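Local atomic coordinates of major capsid protein P2 (Pseudoalteromonas phage pm2, PDB entry 2VVF), a protein that forms, as a homotrimer with two jelly rolls in each subunit, the major building block of the capsid of a marine lipid-containing phage. Residues L51-L56 / W264-F269; M103-V109 / T139-T145; P165-R171 / E259-V263. All coordinates share one frame; numbering follows the deposited sequence.

Overall arrangement
The three contacts lie around the junction of the two jelly rolls. Contact 1 brings the C-terminal tail back onto the N-terminal half; contacts 2 and 3 nest within the loop it closes. Contact 2 holds the calcium ion through three backbone carbonyls. The Trp264 side chain of contact 1 is about 7 Å from this ion, and that of Val263 in contact 3 about 8 Å. The centres of contacts 1 and 2 are about 12 Å apart, as are those of 1 and 3; those of 2 and 3 are about 15 Å apart. Strands 143-154 and 252-263 join contacts 2 and 3 in one sheet. Phe269 of contact 1 packs on Tyr260 and Pro167.

Contact 1: L51-L56 / W264-F269; sequences LDGRLL and WSRNGF
The indole of Trp264 lies against Leu51, and the two side chains run past each other in opposite directions. Leu51 CD1 sits over one face of the indole, 3.8 Å from the centroid of the five-membered ring of Trp264 and 5° off the ring normal. This is a CH-pi contact. Leu51 CB is closer to the six-membered ring, 3.5 Å from Trp264 CZ2. With CG anti to the backbone N (chi1 -173°), Trp264 extends across to this leucine. Leu56 adds its CD1, which lies 3.7 Å from Trp264 CD1 and oblique to the ring. At the far end of the indole, Asp52 OD2 approaches the edge, 4.0 Å from Trp264 CH2, with the carboxylate turned 75° from the ring.

Asp52 OD2 also makes a long salt bridge, 3.9 Å to Arg266 NE. Carboxylate and guanidinium are nearly coplanar. The stronger partners of both lie elsewhere: Asp52 OD1 accepts from Thr112 N, and Arg266 NH1 bonds to Gly110 O. The Arg54 chain bends at chi3 and brings its guanidinium to the tail, where Asn267 CA lies over one face. Arg54 NH2 makes a weak but straight hydrogen bond of 3.4 Å to Gly268 O, which lies at the guanidinium edge. Between these two segments, then, the apolar contact of Trp264 predominates and polar links are weak or long; the terminal carboxylate has its salt bridge with Arg148.

Contact 2: M103-V109 / T139-T145; sequences MFALGTV and TAPSWLT. With CA (calcium ion), chain G.
Gly107 and Pro141 bring the two backbones within 4.2 Å, CA to CA, while the Val109 N to Thr139 O hydrogen bond (3.0 Å) ties one end. Gly107 CA lies 2.9 Å from Thr139 O, which is very tight, and makes a CA-H...O contact with Ala140 O. In return, Pro141 CA makes a CA-H...O contact of 3.2 Å with Gly107 O.

Leu144 runs its CD1 in beside Ala105 O, with Leu144 CD1 and Ala105 O 3.3 Å apart. Its other methyl, CD2, meets Leu106 CD1, and these two leucines cross at a slant. Leu106 is the centre of an inverse gamma turn. Its CB bond points away from 139-145, but with CG anti to the backbone N (chi1 176°) its CD1 still reaches Leu144 CD2. Further along, Met103 and Trp143 lie side by side and point the same way. Met103 CG touches Trp143 CB, and the bend at chi3 places CE over one indole face. Met103 SD stands above the five-membered ring of Trp143, a distant Met-aromatic contact. The Phe104 ring meets Thr145 through Phe104 CD1, 3.5 Å from Thr145 OG1, and that hydroxyl is also hydrogen-bonded to Arg87.

Between the segments lies the calcium ion. It is bound by Ala105 O at 2.5 Å, Pro141 O at 2.6 Å and Trp143 O. The three protein ligands are backbone carbonyls, two of them from 139-145 and one from 103-109. This is a calcium site of backbone carbonyls that joins the 103-109 segment of the N-terminal half to 139-145, which leads into the second jelly roll of a double jelly-roll capsid protein.

Contact 3: P165-R171 / E259-V263; sequences PRPVGYR and EYMGV
Tyr260 reaches from its strand across the segment 165-171 to Pro165. Its CG is anti to the carbonyl carbon (chi1 -71°), which lets the ring run out to the prolines. Tyr260 CB lies 3.8 Å from Arg171 O. Tyr260 CD1 passes the same oxygen and then meets Pro167 CG at 4.0 Å. Tyr260 CE1 touches Pro167 CD at 3.8 Å, and this proline crosses the tyrosine at about a right angle. At the tip, Tyr260 OH donates a 2.7 Å hydrogen bond to Pro165 O, tilted 22° from the carbonyl plane. The Pro165 ring also packs on the hydroxyl, with Pro165 CD at 3.4 Å from Tyr260 OH.

Here the loop enters strand 171-178, which pairs antiparallel with 252-263 in a sheet of the C-terminal jelly roll. Arg171 and Met261 form a hydrogen-bonded pair: Arg171 N donates to Met261 O at 2.8 Å, and Met261 N donates to Arg171 O at 2.9 Å. Their side chains share a sheet face, where Met261, bent at chi3, sets CE against Arg171 CB. The arginine tip leads away to Ser232. Just before the pair, Tyr170 closes a type II turn that begins at Pro167. Tyr170 CD1 lies 3.8 Å from Gly262 CA.

Contact 1: L51-L56 / W264-F269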
loop_
_atom_site.group_PDB
_atom_site.type_symbol
_atom_site.label_atom_id
_atom_site.label_comp_id
_atom_site.label_asym_id
_atom_site.label_seq_id
_atom_site.Cartn_x
_atom_site.Cartn_y
_atom_site.Cartn_z
ATOM N N LEU A 51 -1.640 26.452 18.764
ATOM C CA LEU A 51 -0.725 25.940 19.773
ATOM C C LEU A 51 -0.200 27.130 20.565
ATOM O O LEU A 51 0.530 27.966 20.029
ATOM C CB LEU A 51 0.445 25.208 19.111
ATOM C CG LEU A 51 0.127 24.027 18.191
ATOM C CD1 LEU A 51 1.349 23.133 18.036
ATOM C CD2 LEU A 51 -1.059 23.232 18.714
ATOM N N ASP A 52 -0.601 27.226 21.828
ATOM C CA ASP A 52 -0.178 28.332 22.679
ATOM C C ASP A 52 -0.726 29.668 22.177
ATOM O O ASP A 52 -0.086 30.708 22.329
ATOM C CB ASP A 52 1.350 28.386 22.780
ATOM C CG ASP A 52 1.894 27.494 23.880
ATOM O OD1 ASP A 52 1.096 26.773 24.513
ATOM O OD2 ASP A 52 3.122 27.512 24.114
ATOM N N GLY A 53 -1.912 29.630 21.577
ATOM C CA GLY A 53 -2.558 30.836 21.071
ATOM C C GLY A 53 -2.141 31.209 19.652
ATOM O O GLY A 53 -2.757 32.071 19.027
ATOM N N ARG A 54 -1.097 30.563 19.141
ATOM C CA ARG A 54 -0.606 30.846 17.794
ATOM C C ARG A 54 -1.228 29.914 16.758
ATOM O O ARG A 54 -1.580 28.776 17.066
ATOM C CB ARG A 54 0.918 30.749 17.751
ATOM C CG ARG A 54 1.602 31.232 19.023
ATOM C CD ARG A 54 3.076 30.879 19.028
ATOM N NE ARG A 54 3.795 31.538 17.942
ATOM C CZ ARG A 54 4.155 32.817 17.955
ATOM N NH1 ARG A 54 3.865 33.580 19.000
ATOM N NH2 ARG A 54 4.806 33.333 16.923
ATOM N N LEU A 55 -1.347 30.396 15.525
ATOM C CA LEU A 55 -1.949 29.608 14.456
ATOM C C LEU A 55 -0.990 28.599 13.837
ATOM O O LEU A 55 0.134 28.941 13.466
ATOM C CB LEU A 55 -2.511 30.516 13.361
ATOM C CG LEU A 55 -2.984 29.789 12.099
ATOM C CD1 LEU A 55 -4.360 29.173 12.314
ATOM C CD2 LEU A 55 -2.990 30.724 10.902
ATOM N N LEU A 56 -1.453 27.360 13.708
ATOM C CA LEU A 56 -0.657 26.306 13.096
ATOM C C LEU A 56 -1.204 26.039 11.701
ATOM O O LEU A 56 -0.529 26.278 10.701
ATOM C CB LEU A 56 -0.714 25.030 13.939
ATOM C CG LEU A 56 0.076 23.836 13.400
ATOM C CD1 LEU A 56 1.557 23.998 13.690
ATOM C CD2 LEU A 56 -0.451 22.534 13.981
ATOM N N TRP A 264 7.895 23.038 15.020
ATOM C CA TRP A 264 7.127 24.094 15.643
ATOM C C TRP A 264 7.950 24.868 16.661
ATOM O O TRP A 264 8.660 24.289 17.483
ATOM C CB TRP A 264 5.863 23.537 16.292
ATOM C CG TRP A 264 4.949 24.612 16.797
ATOM C CD1 TRP A 264 4.025 25.310 16.072
ATOM C CD2 TRP A 264 4.894 25.138 18.130
ATOM N NE1 TRP A 264 3.388 26.227 16.875
ATOM C CE2 TRP A 264 3.902 26.140 18.143
ATOM C CE3 TRP A 264 5.580 24.852 19.316
ATOM C CZ2 TRP A 264 3.579 26.857 19.294
ATOM C CZ3 TRP A 264 5.259 25.566 20.456
ATOM C CH2 TRP A 264 4.268 26.558 20.437
ATOM N N SER A 265 7.839 26.189 16.596
ATOM C CA SER A 265 8.551 27.069 17.511
ATOM C C SER A 265 7.587 28.087 18.108
ATOM O O SER A 265 6.725 28.625 17.410
ATOM C CB SER A 265 9.696 27.784 16.793
ATOM O OG SER A 265 10.338 28.706 17.657
ATOM N N ARG A 266 7.739 28.333 19.407
ATOM C CA ARG A 266 6.890 29.269 20.133
ATOM C C ARG A 266 6.901 30.660 19.507
ATOM O O ARG A 266 5.967 31.440 19.693
ATOM C CB ARG A 266 7.330 29.362 21.595
ATOM C CG ARG A 266 7.051 28.114 22.413
ATOM C CD ARG A 266 7.306 28.363 23.893
ATOM N NE ARG A 266 7.004 27.192 24.710
ATOM C CZ ARG A 266 7.880 26.595 25.513
ATOM N NH1 ARG A 266 7.518 25.534 26.222
ATOM N NH2 ARG A 266 9.120 27.057 25.605
ATOM N N ASN A 267 7.973 30.975 18.788
ATOM C CA ASN A 267 8.095 32.279 18.150
ATOM C C ASN A 267 8.388 32.121 16.664
ATOM O O ASN A 267 9.046 32.968 16.058
ATOM C CB ASN A 267 9.204 33.099 18.813
ATOM C CG ASN A 267 9.304 32.845 20.306
ATOM O OD1 ASN A 267 9.159 31.712 20.769
ATOM N ND2 ASN A 267 9.551 33.903 21.069
ATOM N N GLY A 268 7.911 31.021 16.086
ATOM C CA GLY A 268 8.146 30.739 14.675
ATOM C C GLY A 268 6.917 30.937 13.792
ATOM O O GLY A 268 5.909 31.495 14.221
ATOM N N PHE A 269 7.025 30.476 12.549
ATOM C CA PHE A 269 5.959 30.589 11.557
ATOM C C PHE A 269 4.598 30.158 12.104
ATOM O O PHE A 269 4.539 29.144 12.835
ATOM C CB PHE A 269 6.310 29.754 10.324
ATOM C CG PHE A 269 5.460 30.055 9.122
ATOM C CD1 PHE A 269 5.371 31.344 8.624
ATOM C CD2 PHE A 269 4.767 29.042 8.478
ATOM C CE1 PHE A 269 4.596 31.620 7.513
ATOM C CE2 PHE A 269 3.992 29.313 7.368
ATOM C CZ PHE A 269 3.906 30.605 6.884
ATOM O OXT PHE A 269 3.596 30.828 11.770
#

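Contact 2: M103-V109 / T139-T145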
loop_
_atom_site.group_PDB
_atom_site.type_symbol
_atom_site.label_atom_id
_atom_site.label_comp_id
_atom_site.label_asym_id
_atom_site.label_seq_id
_atom_site.Cartn_x
_atom_site.Cartn_y
_atom_site.Cartn_z
ATOM N N MET A 103 6.236 11.074 12.798
ATOM C CA MET A 103 6.990 12.297 13.052
ATOM C C MET A 103 6.142 13.558 12.900
ATOM O O MET A 103 6.562 14.647 13.289
ATOM C CB MET A 103 8.221 12.361 12.145
ATOM C CG MET A 103 8.399 13.678 11.411
ATOM S SD MET A 103 9.906 13.695 10.410
ATOM C CE MET A 103 9.343 14.587 8.964
ATOM N N PHE A 104 4.942 13.404 12.348
ATOM C CA PHE A 104 4.045 14.538 12.146
ATOM C C PHE A 104 2.975 14.636 13.225
ATOM O O PHE A 104 2.177 15.575 13.232
ATOM C CB PHE A 104 3.391 14.466 10.766
ATOM C CG PHE A 104 4.335 14.747 9.634
ATOM C CD1 PHE A 104 4.514 16.037 9.170
ATOM C CD2 PHE A 104 5.046 13.721 9.037
ATOM C CE1 PHE A 104 5.384 16.299 8.130
ATOM C CE2 PHE A 104 5.915 13.977 7.995
ATOM C CZ PHE A 104 6.085 15.265 7.540
ATOM N N ALA A 105 2.958 13.666 14.135
ATOM C CA ALA A 105 1.979 13.649 15.216
ATOM C C ALA A 105 2.019 14.942 16.025
ATOM O O ALA A 105 3.070 15.573 16.159
ATOM C CB ALA A 105 2.199 12.445 16.118
ATOM N N LEU A 106 0.869 15.331 16.568
ATOM C CA LEU A 106 0.771 16.553 17.355
ATOM C C LEU A 106 1.164 16.352 18.815
ATOM O O LEU A 106 0.311 16.096 19.667
ATOM C CB LEU A 106 -0.641 17.135 17.269
ATOM C CG LEU A 106 -0.917 18.379 18.116
ATOM C CD1 LEU A 106 0.110 19.462 17.825
ATOM C CD2 LEU A 106 -2.326 18.889 17.866
ATOM N N GLY A 107 2.455 16.486 19.100
ATOM C CA GLY A 107 2.947 16.367 20.466
ATOM C C GLY A 107 2.526 17.631 21.204
ATOM O O GLY A 107 2.441 18.702 20.602
ATOM N N THR A 108 2.242 17.507 22.498
ATOM C CA THR A 108 1.799 18.652 23.287
ATOM C C THR A 108 2.725 19.001 24.450
ATOM O O THR A 108 2.503 19.989 25.152
ATOM C CB THR A 108 0.345 18.483 23.760
ATOM O OG1 THR A 108 0.274 17.417 24.714
ATOM C CG2 THR A 108 -0.566 18.168 22.584
ATOM N N VAL A 109 3.761 18.195 24.652
ATOM C CA VAL A 109 4.701 18.431 25.743
ATOM C C VAL A 109 5.343 19.815 25.674
ATOM O O VAL A 109 5.911 20.195 24.650
ATOM C CB VAL A 109 5.761 17.321 25.829
ATOM C CG1 VAL A 109 6.933 17.772 26.686
ATOM C CG2 VAL A 109 5.147 16.044 26.379
ATOM N N THR A 139 5.159 13.941 23.363
ATOM C CA THR A 139 6.338 14.420 22.651
ATOM C C THR A 139 6.154 15.917 22.437
ATOM O O THR A 139 5.035 16.426 22.530
ATOM C CB THR A 139 6.516 13.707 21.292
ATOM O OG1 THR A 139 5.463 14.097 20.399
ATOM C CG2 THR A 139 6.496 12.199 21.467
ATOM N N ALA A 140 7.241 16.622 22.145
ATOM C CA ALA A 140 7.148 18.053 21.880
ATOM C C ALA A 140 6.392 18.215 20.567
ATOM O O ALA A 140 6.273 17.255 19.805
ATOM C CB ALA A 140 8.536 18.662 21.772
ATOM N N PRO A 141 5.865 19.410 20.312
ATOM C CA PRO A 141 5.140 19.663 19.073
ATOM C C PRO A 141 5.997 19.217 17.889
ATOM O O PRO A 141 5.526 18.502 17.007
ATOM C CB PRO A 141 4.974 21.181 19.085
ATOM C CG PRO A 141 4.858 21.519 20.538
ATOM C CD PRO A 141 5.628 20.468 21.310
ATOM N N SER A 142 7.270 19.601 17.912
ATOM C CA SER A 142 8.223 19.201 16.881
ATOM C C SER A 142 7.724 19.411 15.448
ATOM O O SER A 142 7.066 20.409 15.148
ATOM C CB SER A 142 8.646 17.746 17.099
ATOM O OG SER A 142 9.545 17.312 16.096
ATOM N N TRP A 143 8.061 18.475 14.564
ATOM C CA TRP A 143 7.666 18.552 13.159
ATOM C C TRP A 143 6.152 18.492 12.983
ATOM O O TRP A 143 5.516 17.501 13.340
ATOM C CB TRP A 143 8.335 17.439 12.347
ATOM C CG TRP A 143 9.568 17.892 11.632
ATOM C CD1 TRP A 143 10.852 17.835 12.095
ATOM C CD2 TRP A 143 9.632 18.519 10.346
ATOM N NE1 TRP A 143 11.712 18.380 11.169
ATOM C CE2 TRP A 143 10.987 18.809 10.089
ATOM C CE3 TRP A 143 8.676 18.853 9.383
ATOM C CZ2 TRP A 143 11.409 19.415 8.908
ATOM C CZ3 TRP A 143 9.097 19.460 8.213
ATOM C CH2 TRP A 143 10.452 19.732 7.985
ATOM N N LEU A 144 5.584 19.553 12.421
ATOM C CA LEU A 144 4.145 19.632 12.207
ATOM C C LEU A 144 3.824 20.166 10.815
ATOM O O LEU A 144 4.634 20.861 10.205
ATOM C CB LEU A 144 3.517 20.561 13.252
ATOM C CG LEU A 144 2.832 19.952 14.478
ATOM C CD1 LEU A 144 3.385 18.578 14.797
ATOM C CD2 LEU A 144 2.968 20.879 15.677
ATOM N N THR A 145 2.623 19.857 10.333
ATOM C CA THR A 145 2.151 20.357 9.046
ATOM C C THR A 145 1.419 21.666 9.322
ATOM O O THR A 145 0.559 21.728 10.201
ATOM C CB THR A 145 1.210 19.350 8.354
ATOM O OG1 THR A 145 1.939 18.167 8.005
ATOM C CG2 THR A 145 0.608 19.959 7.098
HETATM CA CA CA G . 5.497 16.188 15.761
HETATM O O HOH W 1 1.298 17.297 11.617
#

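Contact 3: P165-R171 / E259-V263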
loop_
_atom_site.group_PDB
_atom_site.type_symbol
_atom_site.label_atom_id
_atom_site.label_comp_id
_atom_site.label_asym_id
_atom_site.label_seq_id
_atom_site.Cartn_x
_atom_site.Cartn_y
_atom_site.Cartn_z
ATOM N N PRO A 165 5.023 33.351 1.366
ATOM C CA PRO A 165 5.914 33.353 2.522
ATOM C C PRO A 165 6.980 32.268 2.411
ATOM O O PRO A 165 6.694 31.141 2.009
ATOM C CB PRO A 165 4.970 33.052 3.689
ATOM C CG PRO A 165 3.643 33.551 3.233
ATOM C CD PRO A 165 3.604 33.289 1.756
ATOM N N ARG A 166 8.211 32.618 2.772
ATOM C CA ARG A 166 9.320 31.674 2.714
ATOM C C ARG A 166 10.032 31.550 4.056
ATOM O O ARG A 166 11.211 31.878 4.172
ATOM C CB ARG A 166 10.321 32.085 1.631
ATOM C CG ARG A 166 9.833 31.867 0.208
ATOM C CD ARG A 166 10.988 31.887 -0.780
ATOM N NE ARG A 166 11.003 33.104 -1.585
ATOM C CZ ARG A 166 11.982 34.002 -1.565
ATOM N NH1 ARG A 166 13.032 33.821 -0.774
ATOM N NH2 ARG A 166 11.914 35.081 -2.333
ATOM N N PRO A 167 9.314 31.071 5.068
ATOM C CA PRO A 167 9.898 30.892 6.395
ATOM C C PRO A 167 11.177 30.065 6.298
ATOM O O PRO A 167 11.177 28.967 5.743
ATOM C CB PRO A 167 8.813 30.122 7.161
ATOM C CG PRO A 167 7.904 29.562 6.108
ATOM C CD PRO A 167 7.939 30.551 4.995
ATOM N N VAL A 168 12.269 30.612 6.818
ATOM C CA VAL A 168 13.566 29.946 6.759
ATOM C C VAL A 168 13.619 28.634 7.538
ATOM O O VAL A 168 13.209 28.568 8.696
ATOM C CB VAL A 168 14.702 30.898 7.181
ATOM C CG1 VAL A 168 16.038 30.169 7.173
ATOM C CG2 VAL A 168 14.745 32.114 6.262
ATOM N N GLY A 169 14.151 27.595 6.898
ATOM C CA GLY A 169 14.287 26.290 7.535
ATOM C C GLY A 169 13.062 25.409 7.324
ATOM O O GLY A 169 13.114 24.195 7.527
ATOM N N TYR A 170 11.957 26.024 6.920
ATOM C CA TYR A 170 10.718 25.296 6.684
ATOM C C TYR A 170 10.710 24.673 5.293
ATOM O O TYR A 170 11.578 24.960 4.469
ATOM C CB TYR A 170 9.515 26.227 6.852
ATOM C CG TYR A 170 9.209 26.569 8.292
ATOM C CD1 TYR A 170 8.078 26.068 8.919
ATOM C CD2 TYR A 170 10.058 27.384 9.028
ATOM C CE1 TYR A 170 7.796 26.373 10.239
ATOM C CE2 TYR A 170 9.785 27.697 10.347
ATOM C CZ TYR A 170 8.653 27.189 10.948
ATOM O OH TYR A 170 8.377 27.493 12.264
ATOM N N ARG A 171 9.723 23.820 5.040
ATOM C CA ARG A 171 9.589 23.160 3.748
ATOM C C ARG A 171 8.175 23.336 3.214
ATOM O O ARG A 171 7.272 23.737 3.946
ATOM C CB ARG A 171 9.879 21.662 3.877
ATOM C CG ARG A 171 11.264 21.320 4.394
ATOM C CD ARG A 171 11.567 19.848 4.165
ATOM N NE ARG A 171 13.000 19.582 4.068
ATOM C CZ ARG A 171 13.624 19.254 2.941
ATOM N NH1 ARG A 171 12.945 19.153 1.806
ATOM N NH2 ARG A 171 14.929 19.027 2.949
ATOM N N GLU A 259 0.904 23.981 2.002
ATOM C CA GLU A 259 1.166 23.075 3.112
ATOM C C GLU A 259 2.627 23.181 3.525
ATOM O O GLU A 259 3.502 22.569 2.912
ATOM C CB GLU A 259 0.839 21.635 2.715
ATOM C CG GLU A 259 -0.643 21.365 2.525
ATOM C CD GLU A 259 -0.935 19.905 2.242
ATOM O OE1 GLU A 259 -0.860 19.089 3.184
ATOM O OE2 GLU A 259 -1.230 19.572 1.076
ATOM N N TYR A 260 2.890 23.981 4.552
ATOM C CA TYR A 260 4.245 24.163 5.049
ATOM C C TYR A 260 4.588 23.052 6.034
ATOM O O TYR A 260 3.708 22.333 6.507
ATOM C CB TYR A 260 4.389 25.523 5.735
ATOM C CG TYR A 260 4.368 26.701 4.787
ATOM C CD1 TYR A 260 5.521 27.109 4.130
ATOM C CD2 TYR A 260 3.200 27.423 4.571
ATOM C CE1 TYR A 260 5.507 28.193 3.274
ATOM C CE2 TYR A 260 3.178 28.508 3.716
ATOM C CZ TYR A 260 4.332 28.887 3.070
ATOM O OH TYR A 260 4.310 29.965 2.218
ATOM N N MET A 261 5.873 22.929 6.348
ATOM C CA MET A 261 6.348 21.924 7.288
ATOM C C MET A 261 7.587 22.447 8.004
ATOM O O MET A 261 8.416 23.132 7.408
ATOM C CB MET A 261 6.708 20.630 6.552
ATOM C CG MET A 261 5.524 19.831 6.044
ATOM S SD MET A 261 6.057 18.355 5.153
ATOM C CE MET A 261 7.398 19.015 4.169
ATOM N N GLY A 262 7.722 22.102 9.279
ATOM C CA GLY A 262 8.872 22.528 10.060
ATOM C C GLY A 262 8.664 22.216 11.539
ATOM O O GLY A 262 7.569 21.866 11.956
ATOM N N VAL A 263 9.730 22.320 12.318
ATOM C CA VAL A 263 9.703 22.096 13.758
ATOM C C VAL A 263 9.019 23.301 14.371
ATOM O O VAL A 263 9.477 24.443 14.234
ATOM C CB VAL A 263 11.136 21.911 14.341
ATOM C CG1 VAL A 263 11.105 21.796 15.837
ATOM C CG2 VAL A 263 11.855 20.727 13.694
#